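Local atomic coordinates of ferric iron-binding protein HitA (PDB entry 6IWF), a protein that binds ferric iron as a bacterial solute-binding protein and probably hands the metal on for uptake into the cell. Residues A142-V147 with E297-E302; F136-G141 with G170-N175; I99-R104 with A222-S227. All blocks are in the same frame, centred on the assembly; numbering follows the deposited sequence.

Contact 1 of 3, residues A142-V147 with E297-E302; sequences AFLEQV and EALSLE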
ATOM      1  N   ALA A 142       4.969   1.733   3.335  1.00 11.23           N
ATOM      2  CA  ALA A 142       4.292   0.588   3.931  1.00  9.67           C
ATOM      3  C   ALA A 142       4.767   0.347   5.356  1.00  8.97           C
ATOM      4  O   ALA A 142       3.958   0.048   6.236  1.00  9.03           O
ATOM      5  CB  ALA A 142       4.518  -0.667   3.092  1.00 15.80           C
ATOM      6  N   PHE A 143       6.083   0.408   5.590  1.00  9.20           N
ATOM      7  CA  PHE A 143       6.556   0.234   6.958  1.00  7.83           C
ATOM      8  C   PHE A 143       6.112   1.394   7.849  1.00  7.12           C
ATOM      9  O   PHE A 143       5.843   1.191   9.036  1.00  6.09           O
ATOM     10  CB  PHE A 143       8.077   0.074   6.994  1.00  7.98           C
ATOM     11  CG  PHE A 143       8.597  -0.258   8.355  1.00  8.80           C
ATOM     12  CD1 PHE A 143       8.461  -1.545   8.856  1.00 10.41           C
ATOM     13  CD2 PHE A 143       9.158   0.729   9.165  1.00  9.90           C
ATOM     14  CE1 PHE A 143       8.917  -1.862  10.139  1.00  9.47           C
ATOM     15  CE2 PHE A 143       9.607   0.423  10.439  1.00 10.92           C
ATOM     16  CZ  PHE A 143       9.478  -0.876  10.929  1.00 11.79           C
ATOM     17  N   LEU A 144       6.033   2.610   7.305  1.00  6.09           N
ATOM     18  CA  LEU A 144       5.500   3.725   8.081  1.00  6.48           C
ATOM     19  C   LEU A 144       4.106   3.408   8.599  1.00  6.00           C
ATOM     20  O   LEU A 144       3.792   3.662   9.768  1.00  6.49           O
ATOM     21  CB  LEU A 144       5.478   4.991   7.230  1.00  7.09           C
ATOM     22  CG  LEU A 144       4.865   6.212   7.919  1.00 11.32           C
ATOM     23  CD1 LEU A 144       5.731   6.645   9.077  1.00 12.36           C
ATOM     24  CD2 LEU A 144       4.710   7.329   6.895  1.00 12.15           C
ATOM     25  N   GLU A 145       3.252   2.852   7.738  1.00  7.40           N
ATOM     26  CA  GLU A 145       1.912   2.480   8.184  1.00  6.19           C
ATOM     27  C   GLU A 145       1.970   1.374   9.234  1.00  4.45           C
ATOM     28  O   GLU A 145       1.172   1.373  10.181  1.00  5.27           O
ATOM     29  CB  GLU A 145       1.054   2.051   6.996  1.00 10.32           C
ATOM     30  CG  GLU A 145       0.267   3.217   6.432  1.00 16.40           C
ATOM     31  CD  GLU A 145      -0.242   2.965   5.040  1.00 21.08           C
ATOM     32  OE1 GLU A 145      -1.477   2.852   4.849  1.00 23.27           O
ATOM     33  OE2 GLU A 145       0.604   2.874   4.131  1.00 31.41           O
ATOM     34  N   GLN A 146       2.924   0.443   9.096  1.00  3.87           N
ATOM     35  CA  GLN A 146       3.106  -0.588  10.117  1.00  3.61           C
ATOM     36  C   GLN A 146       3.402   0.042  11.471  1.00  3.74           C
ATOM     37  O   GLN A 146       2.860  -0.375  12.498  1.00  3.83           O
ATOM     38  CB  GLN A 146       4.238  -1.540   9.723  1.00  4.87           C
ATOM     39  CG  GLN A 146       4.484  -2.657  10.767  1.00  4.64           C
ATOM     40  CD  GLN A 146       3.284  -3.609  10.874  1.00  7.12           C
ATOM     41  OE1 GLN A 146       3.233  -4.631  10.182  1.00  8.19           O
ATOM     42  NE2 GLN A 146       2.320  -3.279  11.739  1.00  5.35           N
ATOM     43  N   VAL A 147       4.283   1.038  11.495  1.00  3.25           N
ATOM     44  CA  VAL A 147       4.607   1.684  12.764  1.00  3.60           C
ATOM     45  C   VAL A 147       3.384   2.388  13.335  1.00  3.38           C
ATOM     46  O   VAL A 147       3.108   2.311  14.541  1.00  4.07           O
ATOM     47  CB  VAL A 147       5.786   2.656  12.573  1.00  3.85           C
ATOM     48  CG1 VAL A 147       6.083   3.402  13.882  1.00  3.31           C
ATOM     49  CG2 VAL A 147       7.002   1.889  12.107  1.00  5.02           C
ATOM     50  N   GLU A 297       2.610  10.625  13.852  1.00  9.57           N
ATOM     51  CA  GLU A 297       3.318  10.173  15.046  1.00 10.97           C
ATOM     52  C   GLU A 297       4.311   9.071  14.695  1.00  7.32           C
ATOM     53  O   GLU A 297       5.423   9.024  15.236  1.00  9.25           O
ATOM     54  CB  GLU A 297       2.307   9.696  16.091  1.00 14.40           C
ATOM     55  CG  GLU A 297       2.808   9.654  17.527  1.00 24.42           C
ATOM     56  CD  GLU A 297       1.682   9.358  18.519  1.00 29.31           C
ATOM     57  OE1 GLU A 297       1.978   8.992  19.676  1.00 32.56           O
ATOM     58  OE2 GLU A 297       0.495   9.490  18.142  1.00 29.64           O
ATOM     59  N   ALA A 298       3.919   8.174  13.789  1.00  6.11           N
ATOM     60  CA  ALA A 298       4.833   7.130  13.330  1.00  6.40           C
ATOM     61  C   ALA A 298       6.077   7.728  12.677  1.00  7.70           C
ATOM     62  O   ALA A 298       7.196   7.261  12.914  1.00  8.01           O
ATOM     63  CB  ALA A 298       4.117   6.193  12.354  1.00  7.69           C
ATOM     64  N   LEU A 299       5.902   8.767  11.851  1.00  6.98           N
ATOM     65  CA  LEU A 299       7.059   9.358  11.191  1.00 10.01           C
ATOM     66  C   LEU A 299       8.010   9.961  12.212  1.00  8.64           C
ATOM     67  O   LEU A 299       9.231   9.779  12.120  1.00  9.03           O
ATOM     68  CB  LEU A 299       6.605  10.414  10.181  1.00 10.12           C
ATOM     69  CG  LEU A 299       7.676  10.897   9.201  1.00 20.81           C
ATOM     70  CD1 LEU A 299       8.400   9.725   8.529  1.00 21.53           C
ATOM     71  CD2 LEU A 299       7.027  11.812   8.161  1.00 18.53           C
ATOM     72  N   SER A 300       7.464  10.654  13.212  1.00  8.71           N
ATOM     73  CA  SER A 300       8.308  11.249  14.245  1.00 13.30           C
ATOM     74  C   SER A 300       9.068  10.184  15.020  1.00 11.66           C
ATOM     75  O   SER A 300      10.235  10.380  15.381  1.00 10.69           O
ATOM     76  CB  SER A 300       7.463  12.081  15.208  1.00 13.87           C
ATOM     77  OG  SER A 300       7.013  13.252  14.576  1.00 19.01           O
ATOM     78  N   LEU A 301       8.419   9.043  15.282  1.00  8.67           N
ATOM     79  CA  LEU A 301       9.079   7.980  16.025  1.00  8.17           C
ATOM     80  C   LEU A 301      10.207   7.362  15.216  1.00  9.15           C
ATOM     81  O   LEU A 301      11.293   7.099  15.747  1.00  9.15           O
ATOM     82  CB  LEU A 301       8.050   6.921  16.424  1.00  9.11           C
ATOM     83  CG  LEU A 301       8.603   5.697  17.137  1.00 10.70           C
ATOM     84  CD1 LEU A 301       9.375   6.116  18.386  1.00 14.98           C
ATOM     85  CD2 LEU A 301       7.462   4.735  17.487  1.00  8.80           C
ATOM     86  N   GLU A 302       9.969   7.116  13.928  1.00  7.86           N
ATOM     87  CA  GLU A 302      11.028   6.635  13.050  1.00  7.67           C
ATOM     88  C   GLU A 302      12.220   7.580  13.056  1.00 10.64           C
ATOM     89  O   GLU A 302      13.375   7.141  13.103  1.00 11.58           O
ATOM     90  CB  GLU A 302      10.504   6.497  11.627  1.00  9.73           C
ATOM     91  CG  GLU A 302       9.601   5.306  11.383  1.00 11.90           C
ATOM     92  CD  GLU A 302       9.210   5.194   9.909  1.00 17.22           C
ATOM     93  OE1 GLU A 302       8.752   4.114   9.488  1.00 16.52           O
ATOM     94  OE2 GLU A 302       9.358   6.195   9.165  1.00 18.78           O
TER

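Contact 2 of 3, residues F136-G141 with G170-N175; sequences FVPTSG and GSIYTN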
ATOM      1  N   PHE A 136      13.882  -5.796   7.012  1.00  6.54           N
ATOM      2  CA  PHE A 136      12.761  -4.885   6.860  1.00  5.47           C
ATOM      3  C   PHE A 136      13.254  -3.654   6.115  1.00  6.49           C
ATOM      4  O   PHE A 136      14.460  -3.436   5.974  1.00  8.97           O
ATOM      5  CB  PHE A 136      12.123  -4.525   8.210  1.00  6.23           C
ATOM      6  CG  PHE A 136      12.974  -3.648   9.116  1.00  7.44           C
ATOM      7  CD1 PHE A 136      14.193  -4.083   9.605  1.00  9.36           C
ATOM      8  CD2 PHE A 136      12.501  -2.417   9.532  1.00  6.82           C
ATOM      9  CE1 PHE A 136      14.952  -3.285  10.468  1.00 10.15           C
ATOM     10  CE2 PHE A 136      13.238  -1.613  10.405  1.00  8.95           C
ATOM     11  CZ  PHE A 136      14.463  -2.049  10.875  1.00 10.24           C
ATOM     12  N   VAL A 137      12.300  -2.857   5.644  1.00  7.39           N
ATOM     13  CA  VAL A 137      12.561  -1.671   4.823  1.00  6.27           C
ATOM     14  C   VAL A 137      11.997  -0.454   5.541  1.00  6.97           C
ATOM     15  O   VAL A 137      10.847  -0.056   5.292  1.00  7.37           O
ATOM     16  CB  VAL A 137      11.942  -1.811   3.422  1.00 11.12           C
ATOM     17  CG1 VAL A 137      12.332  -0.604   2.554  1.00 11.13           C
ATOM     18  CG2 VAL A 137      12.371  -3.135   2.768  1.00 11.51           C
ATOM     19  N   PRO A 138      12.755   0.160   6.443  1.00  7.42           N
ATOM     20  CA  PRO A 138      12.173   1.199   7.296  1.00  8.11           C
ATOM     21  C   PRO A 138      11.850   2.485   6.557  1.00 14.39           C
ATOM     22  O   PRO A 138      11.025   3.262   7.049  1.00 13.61           O
ATOM     23  CB  PRO A 138      13.252   1.412   8.371  1.00 11.78           C
ATOM     24  CG  PRO A 138      14.532   0.975   7.717  1.00 12.41           C
ATOM     25  CD  PRO A 138      14.153  -0.153   6.806  1.00 10.96           C
ATOM     26  N   THR A 139      12.431   2.714   5.383  1.00 11.03           N
ATOM     27  CA  THR A 139      12.155   3.919   4.613  1.00 14.27           C
ATOM     28  C   THR A 139      10.911   3.810   3.734  1.00 11.47           C
ATOM     29  O   THR A 139      10.580   4.776   3.033  1.00 13.62           O
ATOM     30  CB  THR A 139      13.370   4.269   3.745  1.00 13.42           C
ATOM     31  OG1 THR A 139      13.614   3.207   2.812  1.00 14.66           O
ATOM     32  CG2 THR A 139      14.584   4.474   4.618  1.00 16.08           C
ATOM     33  N   SER A 140      10.203   2.683   3.752  1.00 10.52           N
ATOM     34  CA  SER A 140       9.044   2.510   2.886  1.00 12.86           C
ATOM     35  C   SER A 140       7.783   3.071   3.535  1.00 12.23           C
ATOM     36  O   SER A 140       7.615   3.031   4.756  1.00 11.08           O
ATOM     37  CB  SER A 140       8.834   1.032   2.541  1.00 11.68           C
ATOM     38  OG  SER A 140       8.480   0.269   3.688  1.00 13.28           O
ATOM     39  N   GLY A 141       6.891   3.612   2.696  1.00 12.27           N
ATOM     40  CA  GLY A 141       5.609   4.073   3.211  1.00 12.40           C
ATOM     41  C   GLY A 141       4.791   2.959   3.828  1.00 12.20           C
ATOM     42  O   GLY A 141       4.008   3.192   4.759  1.00  9.90           O
ATOM     43  N   GLY A 170      17.311  -5.758  13.605  1.00  8.37           N
ATOM     44  CA  GLY A 170      16.837  -6.057  12.273  1.00  7.39           C
ATOM     45  C   GLY A 170      17.852  -5.701  11.210  1.00 11.97           C
ATOM     46  O   GLY A 170      18.706  -4.835  11.391  1.00 12.43           O
ATOM     47  N   SER A 171      17.755  -6.391  10.081  1.00 10.55           N
ATOM     48  CA  SER A 171      18.620  -6.124   8.942  1.00  9.24           C
ATOM     49  C   SER A 171      17.927  -5.129   8.027  1.00 11.43           C
ATOM     50  O   SER A 171      16.809  -5.376   7.564  1.00  8.51           O
ATOM     51  CB  SER A 171      18.960  -7.414   8.200  1.00  9.99           C
ATOM     52  OG  SER A 171      19.653  -8.304   9.063  1.00 18.59           O
ATOM     53  N   ILE A 172      18.577  -4.002   7.773  1.00  8.68           N
ATOM     54  CA  ILE A 172      17.930  -2.926   7.036  1.00  8.11           C
ATOM     55  C   ILE A 172      18.160  -3.125   5.548  1.00 10.15           C
ATOM     56  O   ILE A 172      19.302  -3.255   5.086  1.00 13.08           O
ATOM     57  CB  ILE A 172      18.425  -1.548   7.504  1.00 10.37           C
ATOM     58  CG1 ILE A 172      17.932  -1.275   8.924  1.00 15.09           C
ATOM     59  CG2 ILE A 172      17.927  -0.476   6.552  1.00 13.57           C
ATOM     60  CD1 ILE A 172      18.488   0.008   9.531  1.00 24.27           C
ATOM     61  N   TYR A 173      17.066  -3.163   4.797  1.00  7.82           N
ATOM     62  CA  TYR A 173      17.070  -3.156   3.344  1.00  8.53           C
ATOM     63  C   TYR A 173      16.496  -1.835   2.860  1.00  9.40           C
ATOM     64  O   TYR A 173      15.655  -1.224   3.525  1.00 10.20           O
ATOM     65  CB  TYR A 173      16.250  -4.327   2.775  1.00  9.39           C
ATOM     66  CG  TYR A 173      16.963  -5.638   2.956  1.00  8.81           C
ATOM     67  CD1 TYR A 173      16.900  -6.321   4.165  1.00  7.34           C
ATOM     68  CD2 TYR A 173      17.770  -6.154   1.952  1.00 10.55           C
ATOM     69  CE1 TYR A 173      17.589  -7.503   4.347  1.00 10.64           C
ATOM     70  CE2 TYR A 173      18.458  -7.332   2.132  1.00 13.69           C
ATOM     71  CZ  TYR A 173      18.363  -8.001   3.324  1.00 12.72           C
ATOM     72  OH  TYR A 173      19.059  -9.178   3.495  1.00 13.16           O
ATOM     73  N   THR A 174      16.977  -1.363   1.714  1.00 12.44           N
ATOM     74  CA  THR A 174      16.460  -0.112   1.186  1.00 11.69           C
ATOM     75  C   THR A 174      15.362  -0.324   0.159  1.00 13.22           C
ATOM     76  O   THR A 174      14.776   0.656  -0.309  1.00 16.70           O
ATOM     77  CB  THR A 174      17.599   0.730   0.588  1.00 17.65           C
ATOM     78  OG1 THR A 174      18.239  -0.003  -0.453  1.00 17.90           O
ATOM     79  CG2 THR A 174      18.641   1.053   1.659  1.00 20.04           C
ATOM     80  N   ASN A 175      15.028  -1.579  -0.156  1.00 10.00           N
ATOM     81  CA  ASN A 175      14.125  -1.891  -1.253  1.00 14.30           C
ATOM     82  C   ASN A 175      13.380  -3.178  -0.916  1.00 11.40           C
ATOM     83  O   ASN A 175      14.005  -4.147  -0.481  1.00 10.37           O
ATOM     84  CB  ASN A 175      14.933  -2.051  -2.554  1.00 18.32           C
ATOM     85  CG  ASN A 175      14.063  -2.200  -3.771  1.00 21.68           C
ATOM     86  OD1 ASN A 175      13.385  -3.211  -3.938  1.00 22.12           O
ATOM     87  ND2 ASN A 175      14.083  -1.193  -4.645  1.00 21.73           N
TER
HETATM   88  O   HOH W   1      15.303   1.359   4.126  1.00 14.80           O

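Contact 3 of 3, residues I99-R104 with A222-S227; sequences ITARTR and ALVTVS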
ATOM      1  N   ILE A  99      -8.784   1.703  -4.008  1.00  5.95           N
ATOM      2  CA  ILE A  99      -8.759   0.976  -5.274  1.00  5.78           C
ATOM      3  C   ILE A  99      -8.422  -0.491  -5.060  1.00  7.79           C
ATOM      4  O   ILE A  99      -9.106  -1.372  -5.581  1.00  8.15           O
ATOM      5  CB  ILE A  99      -7.776   1.624  -6.272  1.00  7.21           C
ATOM      6  CG1 ILE A  99      -8.101   3.108  -6.484  1.00  6.65           C
ATOM      7  CG2 ILE A  99      -7.792   0.873  -7.587  1.00 10.05           C
ATOM      8  CD1 ILE A  99      -9.530   3.368  -6.947  1.00  8.01           C
ATOM      9  N   THR A 100      -7.343  -0.769  -4.323  1.00  7.54           N
ATOM     10  CA  THR A 100      -6.998  -2.128  -3.923  1.00  4.78           C
ATOM     11  C   THR A 100      -6.571  -2.111  -2.467  1.00  7.34           C
ATOM     12  O   THR A 100      -6.252  -1.064  -1.908  1.00  5.76           O
ATOM     13  CB  THR A 100      -5.855  -2.737  -4.746  1.00  9.29           C
ATOM     14  OG1 THR A 100      -4.646  -2.011  -4.493  1.00  9.56           O
ATOM     15  CG2 THR A 100      -6.174  -2.740  -6.258  1.00 12.49           C
ATOM     16  N   ALA A 101      -6.575  -3.292  -1.854  1.00  5.26           N
ATOM     17  CA  ALA A 101      -6.041  -3.477  -0.511  1.00  6.09           C
ATOM     18  C   ALA A 101      -4.950  -4.539  -0.552  1.00  4.69           C
ATOM     19  O   ALA A 101      -4.945  -5.416  -1.414  1.00  4.82           O
ATOM     20  CB  ALA A 101      -7.130  -3.901   0.500  1.00  5.42           C
ATOM     21  N   ARG A 102      -4.005  -4.439   0.375  1.00  6.32           N
ATOM     22  CA  ARG A 102      -2.925  -5.410   0.485  1.00  6.14           C
ATOM     23  C   ARG A 102      -2.735  -5.735   1.956  1.00  7.69           C
ATOM     24  O   ARG A 102      -3.263  -5.042   2.831  1.00  5.58           O
ATOM     25  CB  ARG A 102      -1.617  -4.851  -0.054  1.00 11.44           C
ATOM     26  CG  ARG A 102      -1.135  -3.824   0.929  1.00 16.27           C
ATOM     27  CD  ARG A 102      -0.481  -2.665   0.333  1.00 20.23           C
ATOM     28  NE  ARG A 102      -1.279  -2.005  -0.685  1.00 18.59           N
ATOM     29  CZ  ARG A 102      -0.740  -1.132  -1.520  1.00 22.14           C
ATOM     30  NH1 ARG A 102      -1.470  -0.546  -2.442  1.00 26.48           N
ATOM     31  NH2 ARG A 102       0.559  -0.860  -1.418  1.00 23.75           N
ATOM     32  N   THR A 103      -1.913  -6.744   2.242  1.00  5.94           N
ATOM     33  CA  THR A 103      -1.694  -7.134   3.630  1.00  5.24           C
ATOM     34  C   THR A 103      -0.213  -7.326   3.914  1.00  6.22           C
ATOM     35  O   THR A 103       0.542  -7.811   3.063  1.00  7.73           O
ATOM     36  CB  THR A 103      -2.485  -8.430   3.987  1.00  7.26           C
ATOM     37  OG1 THR A 103      -2.312  -8.739   5.381  1.00 11.50           O
ATOM     38  CG2 THR A 103      -2.056  -9.632   3.145  1.00  9.32           C
ATOM     39  N   ARG A 104       0.198  -6.952   5.122  1.00  3.89           N
ATOM     40  CA  ARG A 104       1.542  -7.278   5.573  1.00  4.12           C
ATOM     41  C   ARG A 104       1.646  -8.773   5.835  1.00  6.24           C
ATOM     42  O   ARG A 104       0.683  -9.423   6.259  1.00  5.42           O
ATOM     43  CB  ARG A 104       1.893  -6.495   6.844  1.00  5.88           C
ATOM     44  CG  ARG A 104       1.732  -4.978   6.691  1.00  5.03           C
ATOM     45  CD  ARG A 104       2.855  -4.396   5.906  1.00 17.58           C
ATOM     46  NE  ARG A 104       4.143  -4.506   6.593  1.00  9.15           N
ATOM     47  CZ  ARG A 104       5.278  -4.116   6.024  1.00 12.84           C
ATOM     48  NH1 ARG A 104       5.242  -3.604   4.797  1.00 18.87           N
ATOM     49  NH2 ARG A 104       6.429  -4.224   6.662  1.00 13.02           N
ATOM     50  N   ALA A 222      -0.456  -8.176  10.885  1.00  3.97           N
ATOM     51  CA  ALA A 222      -1.489  -8.608   9.947  1.00  4.54           C
ATOM     52  C   ALA A 222      -2.237  -7.419   9.337  1.00  5.09           C
ATOM     53  O   ALA A 222      -3.316  -7.587   8.757  1.00  4.63           O
ATOM     54  CB  ALA A 222      -2.462  -9.567  10.651  1.00  5.33           C
ATOM     55  N   LEU A 223      -1.651  -6.226   9.436  1.00  4.41           N
ATOM     56  CA  LEU A 223      -2.264  -4.989   8.973  1.00  3.83           C
ATOM     57  C   LEU A 223      -2.655  -5.065   7.501  1.00  4.95           C
ATOM     58  O   LEU A 223      -1.871  -5.508   6.658  1.00  5.02           O
ATOM     59  CB  LEU A 223      -1.279  -3.843   9.186  1.00  4.97           C
ATOM     60  CG  LEU A 223      -1.741  -2.460   8.753  1.00  5.68           C
ATOM     61  CD1 LEU A 223      -2.874  -1.979   9.650  1.00  7.90           C
ATOM     62  CD2 LEU A 223      -0.539  -1.460   8.762  1.00  5.39           C
ATOM     63  N   VAL A 224      -3.870  -4.612   7.202  1.00  3.91           N
ATOM     64  CA  VAL A 224      -4.331  -4.424   5.831  1.00  4.33           C
ATOM     65  C   VAL A 224      -4.359  -2.923   5.563  1.00  4.61           C
ATOM     66  O   VAL A 224      -4.857  -2.151   6.394  1.00  5.79           O
ATOM     67  CB  VAL A 224      -5.713  -5.071   5.624  1.00  5.39           C
ATOM     68  CG1 VAL A 224      -6.377  -4.579   4.329  1.00  4.80           C
ATOM     69  CG2 VAL A 224      -5.577  -6.588   5.651  1.00  5.55           C
ATOM     70  N   THR A 225      -3.823  -2.510   4.413  1.00  3.23           N
ATOM     71  CA  THR A 225      -3.827  -1.112   3.995  1.00  4.65           C
ATOM     72  C   THR A 225      -4.379  -0.994   2.576  1.00  5.97           C
ATOM     73  O   THR A 225      -4.470  -1.974   1.837  1.00  5.71           O
ATOM     74  CB  THR A 225      -2.421  -0.485   4.045  1.00  8.28           C
ATOM     75  OG1 THR A 225      -1.531  -1.207   3.189  1.00  8.51           O
ATOM     76  CG2 THR A 225      -1.865  -0.517   5.473  1.00  9.15           C
ATOM     77  N   VAL A 226      -4.748   0.223   2.181  1.00  9.19           N
ATOM     78  CA  VAL A 226      -5.388   0.427   0.882  1.00  6.84           C
ATOM     79  C   VAL A 226      -4.566   1.391   0.034  1.00 12.33           C
ATOM     80  O   VAL A 226      -3.959   2.337   0.554  1.00 15.20           O
ATOM     81  CB  VAL A 226      -6.841   0.931   1.027  1.00 16.15           C
ATOM     82  CG1 VAL A 226      -7.615   0.103   2.066  1.00 15.84           C
ATOM     83  CG2 VAL A 226      -6.871   2.388   1.398  1.00 16.17           C
ATOM     84  N   SER A 227      -4.523   1.128  -1.268  1.00  6.56           N
ATOM     85  CA  SER A 227      -4.115   2.121  -2.245  1.00  7.12           C
ATOM     86  C   SER A 227      -5.348   2.907  -2.660  1.00  6.87           C
ATOM     87  O   SER A 227      -6.469   2.411  -2.585  1.00  9.99           O
ATOM     88  CB  SER A 227      -3.489   1.484  -3.483  1.00 12.41           C
ATOM     89  OG  SER A 227      -4.483   0.853  -4.266  1.00 19.94           O
TER
HETATM   90  O   HOH W   2      -0.554  -3.644   4.164  1.00 13.32           O
HETATM   91  O   HOH W   3      -3.817  -9.837   7.455  1.00 13.90           O

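Contact 1 of 3, residues A142-V147 with E297-E302
L144 and V147 meet A298 and E302 in a helix-helix contact of the two-lobed periplasmic binding protein fold, where helix 296-305, close to the C terminus, lies across the early part of helix 141-154. The short axes pass 8.7 Å apart at 102°, so the helices share one patch rather than a long seam. Small A298 suits its centre: it lets the backbones come near, and its CB lies 3.6 Å from the carbonyl O of L144. V147, whose branched CB points at the partner helix, sets CG1 3.7 Å from the same A298 CB and also touches L301 CD2. L144 enters from the flank. With CG anti to the backbone N (chi1 177°), its CD1 methyl reaches 3.5 Å from the backbone N of L299 and also touches the A298 methyl. Helix 156-169 adds L163, which packs on both F143 and L301. E302 extends back across this apolar patch, its side chain crossing that of L144 at about a right angle. The carboxylate and F143 ring planes are 9° apart, and OE1 lies near the ring plane at its edge, where the C-H groups are slightly positive, 3.4 Å from CD2.

Contact 2 of 3, residues F136-G141 with G170-N175
F136 and I172 form a parallel beta bridge at the edge of the sheet, where strand 134-136 meets the short strand 171-172. The backbone of F136 holds both ends of the bridge: its N donates to S171 O at 3.0 Å, and its O accepts from Y173 N at 2.9 Å in a nearly straight bond (173° at the hydrogen). S171 also bonds through its backbone to F134, which carries the ladder back along the strand. The F136 side chain takes the position between its own N and carbonyl carbon (chi1 70°), which brings the ring alongside I172, pointing the same way. CE1 thereby comes 3.9 Å from I172 CG1 and 3.8 Å from G170 CA; having no side chain, glycine admits the ring to this spot. One face of the ring carries P138 CD, offset toward the rim, and the same CD lies 3.8 Å from I172 CG2, so proline, phenylalanine and isoleucine make a compact apolar cluster. The two strands are the ends of a beta-alpha-beta crossover whose connection holds helices 141-154 and 156-169. Beyond the bridge the chains diverge, each toward a new helix. V137 to S140 is a type I turn; S140 OG donates to V137 O at 2.9 Å, in the carbonyl plane, and caps helix 141-154 by accepting from F143 N. N175 plays the N-cap role for helix 176-184 through weak bonds from V177 N and T178 N to OD1, its side chain about 6 Å from that of Y197, which binds ferric iron in this protein, though no metal is bound to this chain. Where the two chains part, a water bridges them, bonded to T139 OG1 and donating to Y173 O at 2.7 Å.

Contact 3 of 3, residues I99-R104 with A222-S227
R102 and T225 form a hydrogen-bonded pair at the middle of two antiparallel strands, which run 151° apart in direction, with non-hydrogen-bonded pairs A101-V226 and T103-V224 on either side of it. R102 N gives to T225 O at 2.9 Å, and T225 N returns a bond to R102 O. The strands belong to 97-108 and 224-231, the long central pair of the sheet, probably the crossing strands that link the two lobes in ferric-binding proteins of this fold. At one end I99 N binds S227 O at 2.8 Å; toward the other, R104 N binds L223 O. A101, V224 and V226 make most of one face apolar, T103 adding a hydroxyl at its end, and A101 CB lies 4.0 Å from V224 CG1. The face of T100, R102, T225 and S227 is polar. S227 OG donates to T100 OG1 at 2.9 Å, and T100 OG1 bonds in turn to E263 OE2. With chi1 at 72° and further bends at chi2 and chi3, the R102 chain brings CD to within 3.4 Å of T225 OG1 and turns the guanidinium edge toward S227. There NH1 forms a salt bridge to E263 OE2, so one carboxylate oxygen ties arginine to threonine. The R102 side chain lies about 4 Å from those of E60 and Y196, which bind ferric iron in this protein although no metal sits in this chain; this is consistent with a second-shell place for R102. Near the far end a water sits 2.8 Å from T103 OG1 and donates to A222 O at 2.6 Å.

How the contacts relate
From the N terminus the chain first lays down 99-104, then 136-141, and runs straight into 142-147. Contact 2 closes the first and shortest loop when 170-175 returns beside 136-141. Contact 3 closes next, at 222-227, so contact 2 nests inside its loop. Contact 1 waits for 297-302; it begins inside both earlier loops and ends beyond them, crossing each. Helix 141-154, which starts at the end of 136-141, is the common element: F143 CZ touches F136 CD2 at 3.7 Å, and A142 CB touches R104 NH1 at 3.5 Å. Together they tie the central strands, the edge of the sheet and the C-terminal helix into one body.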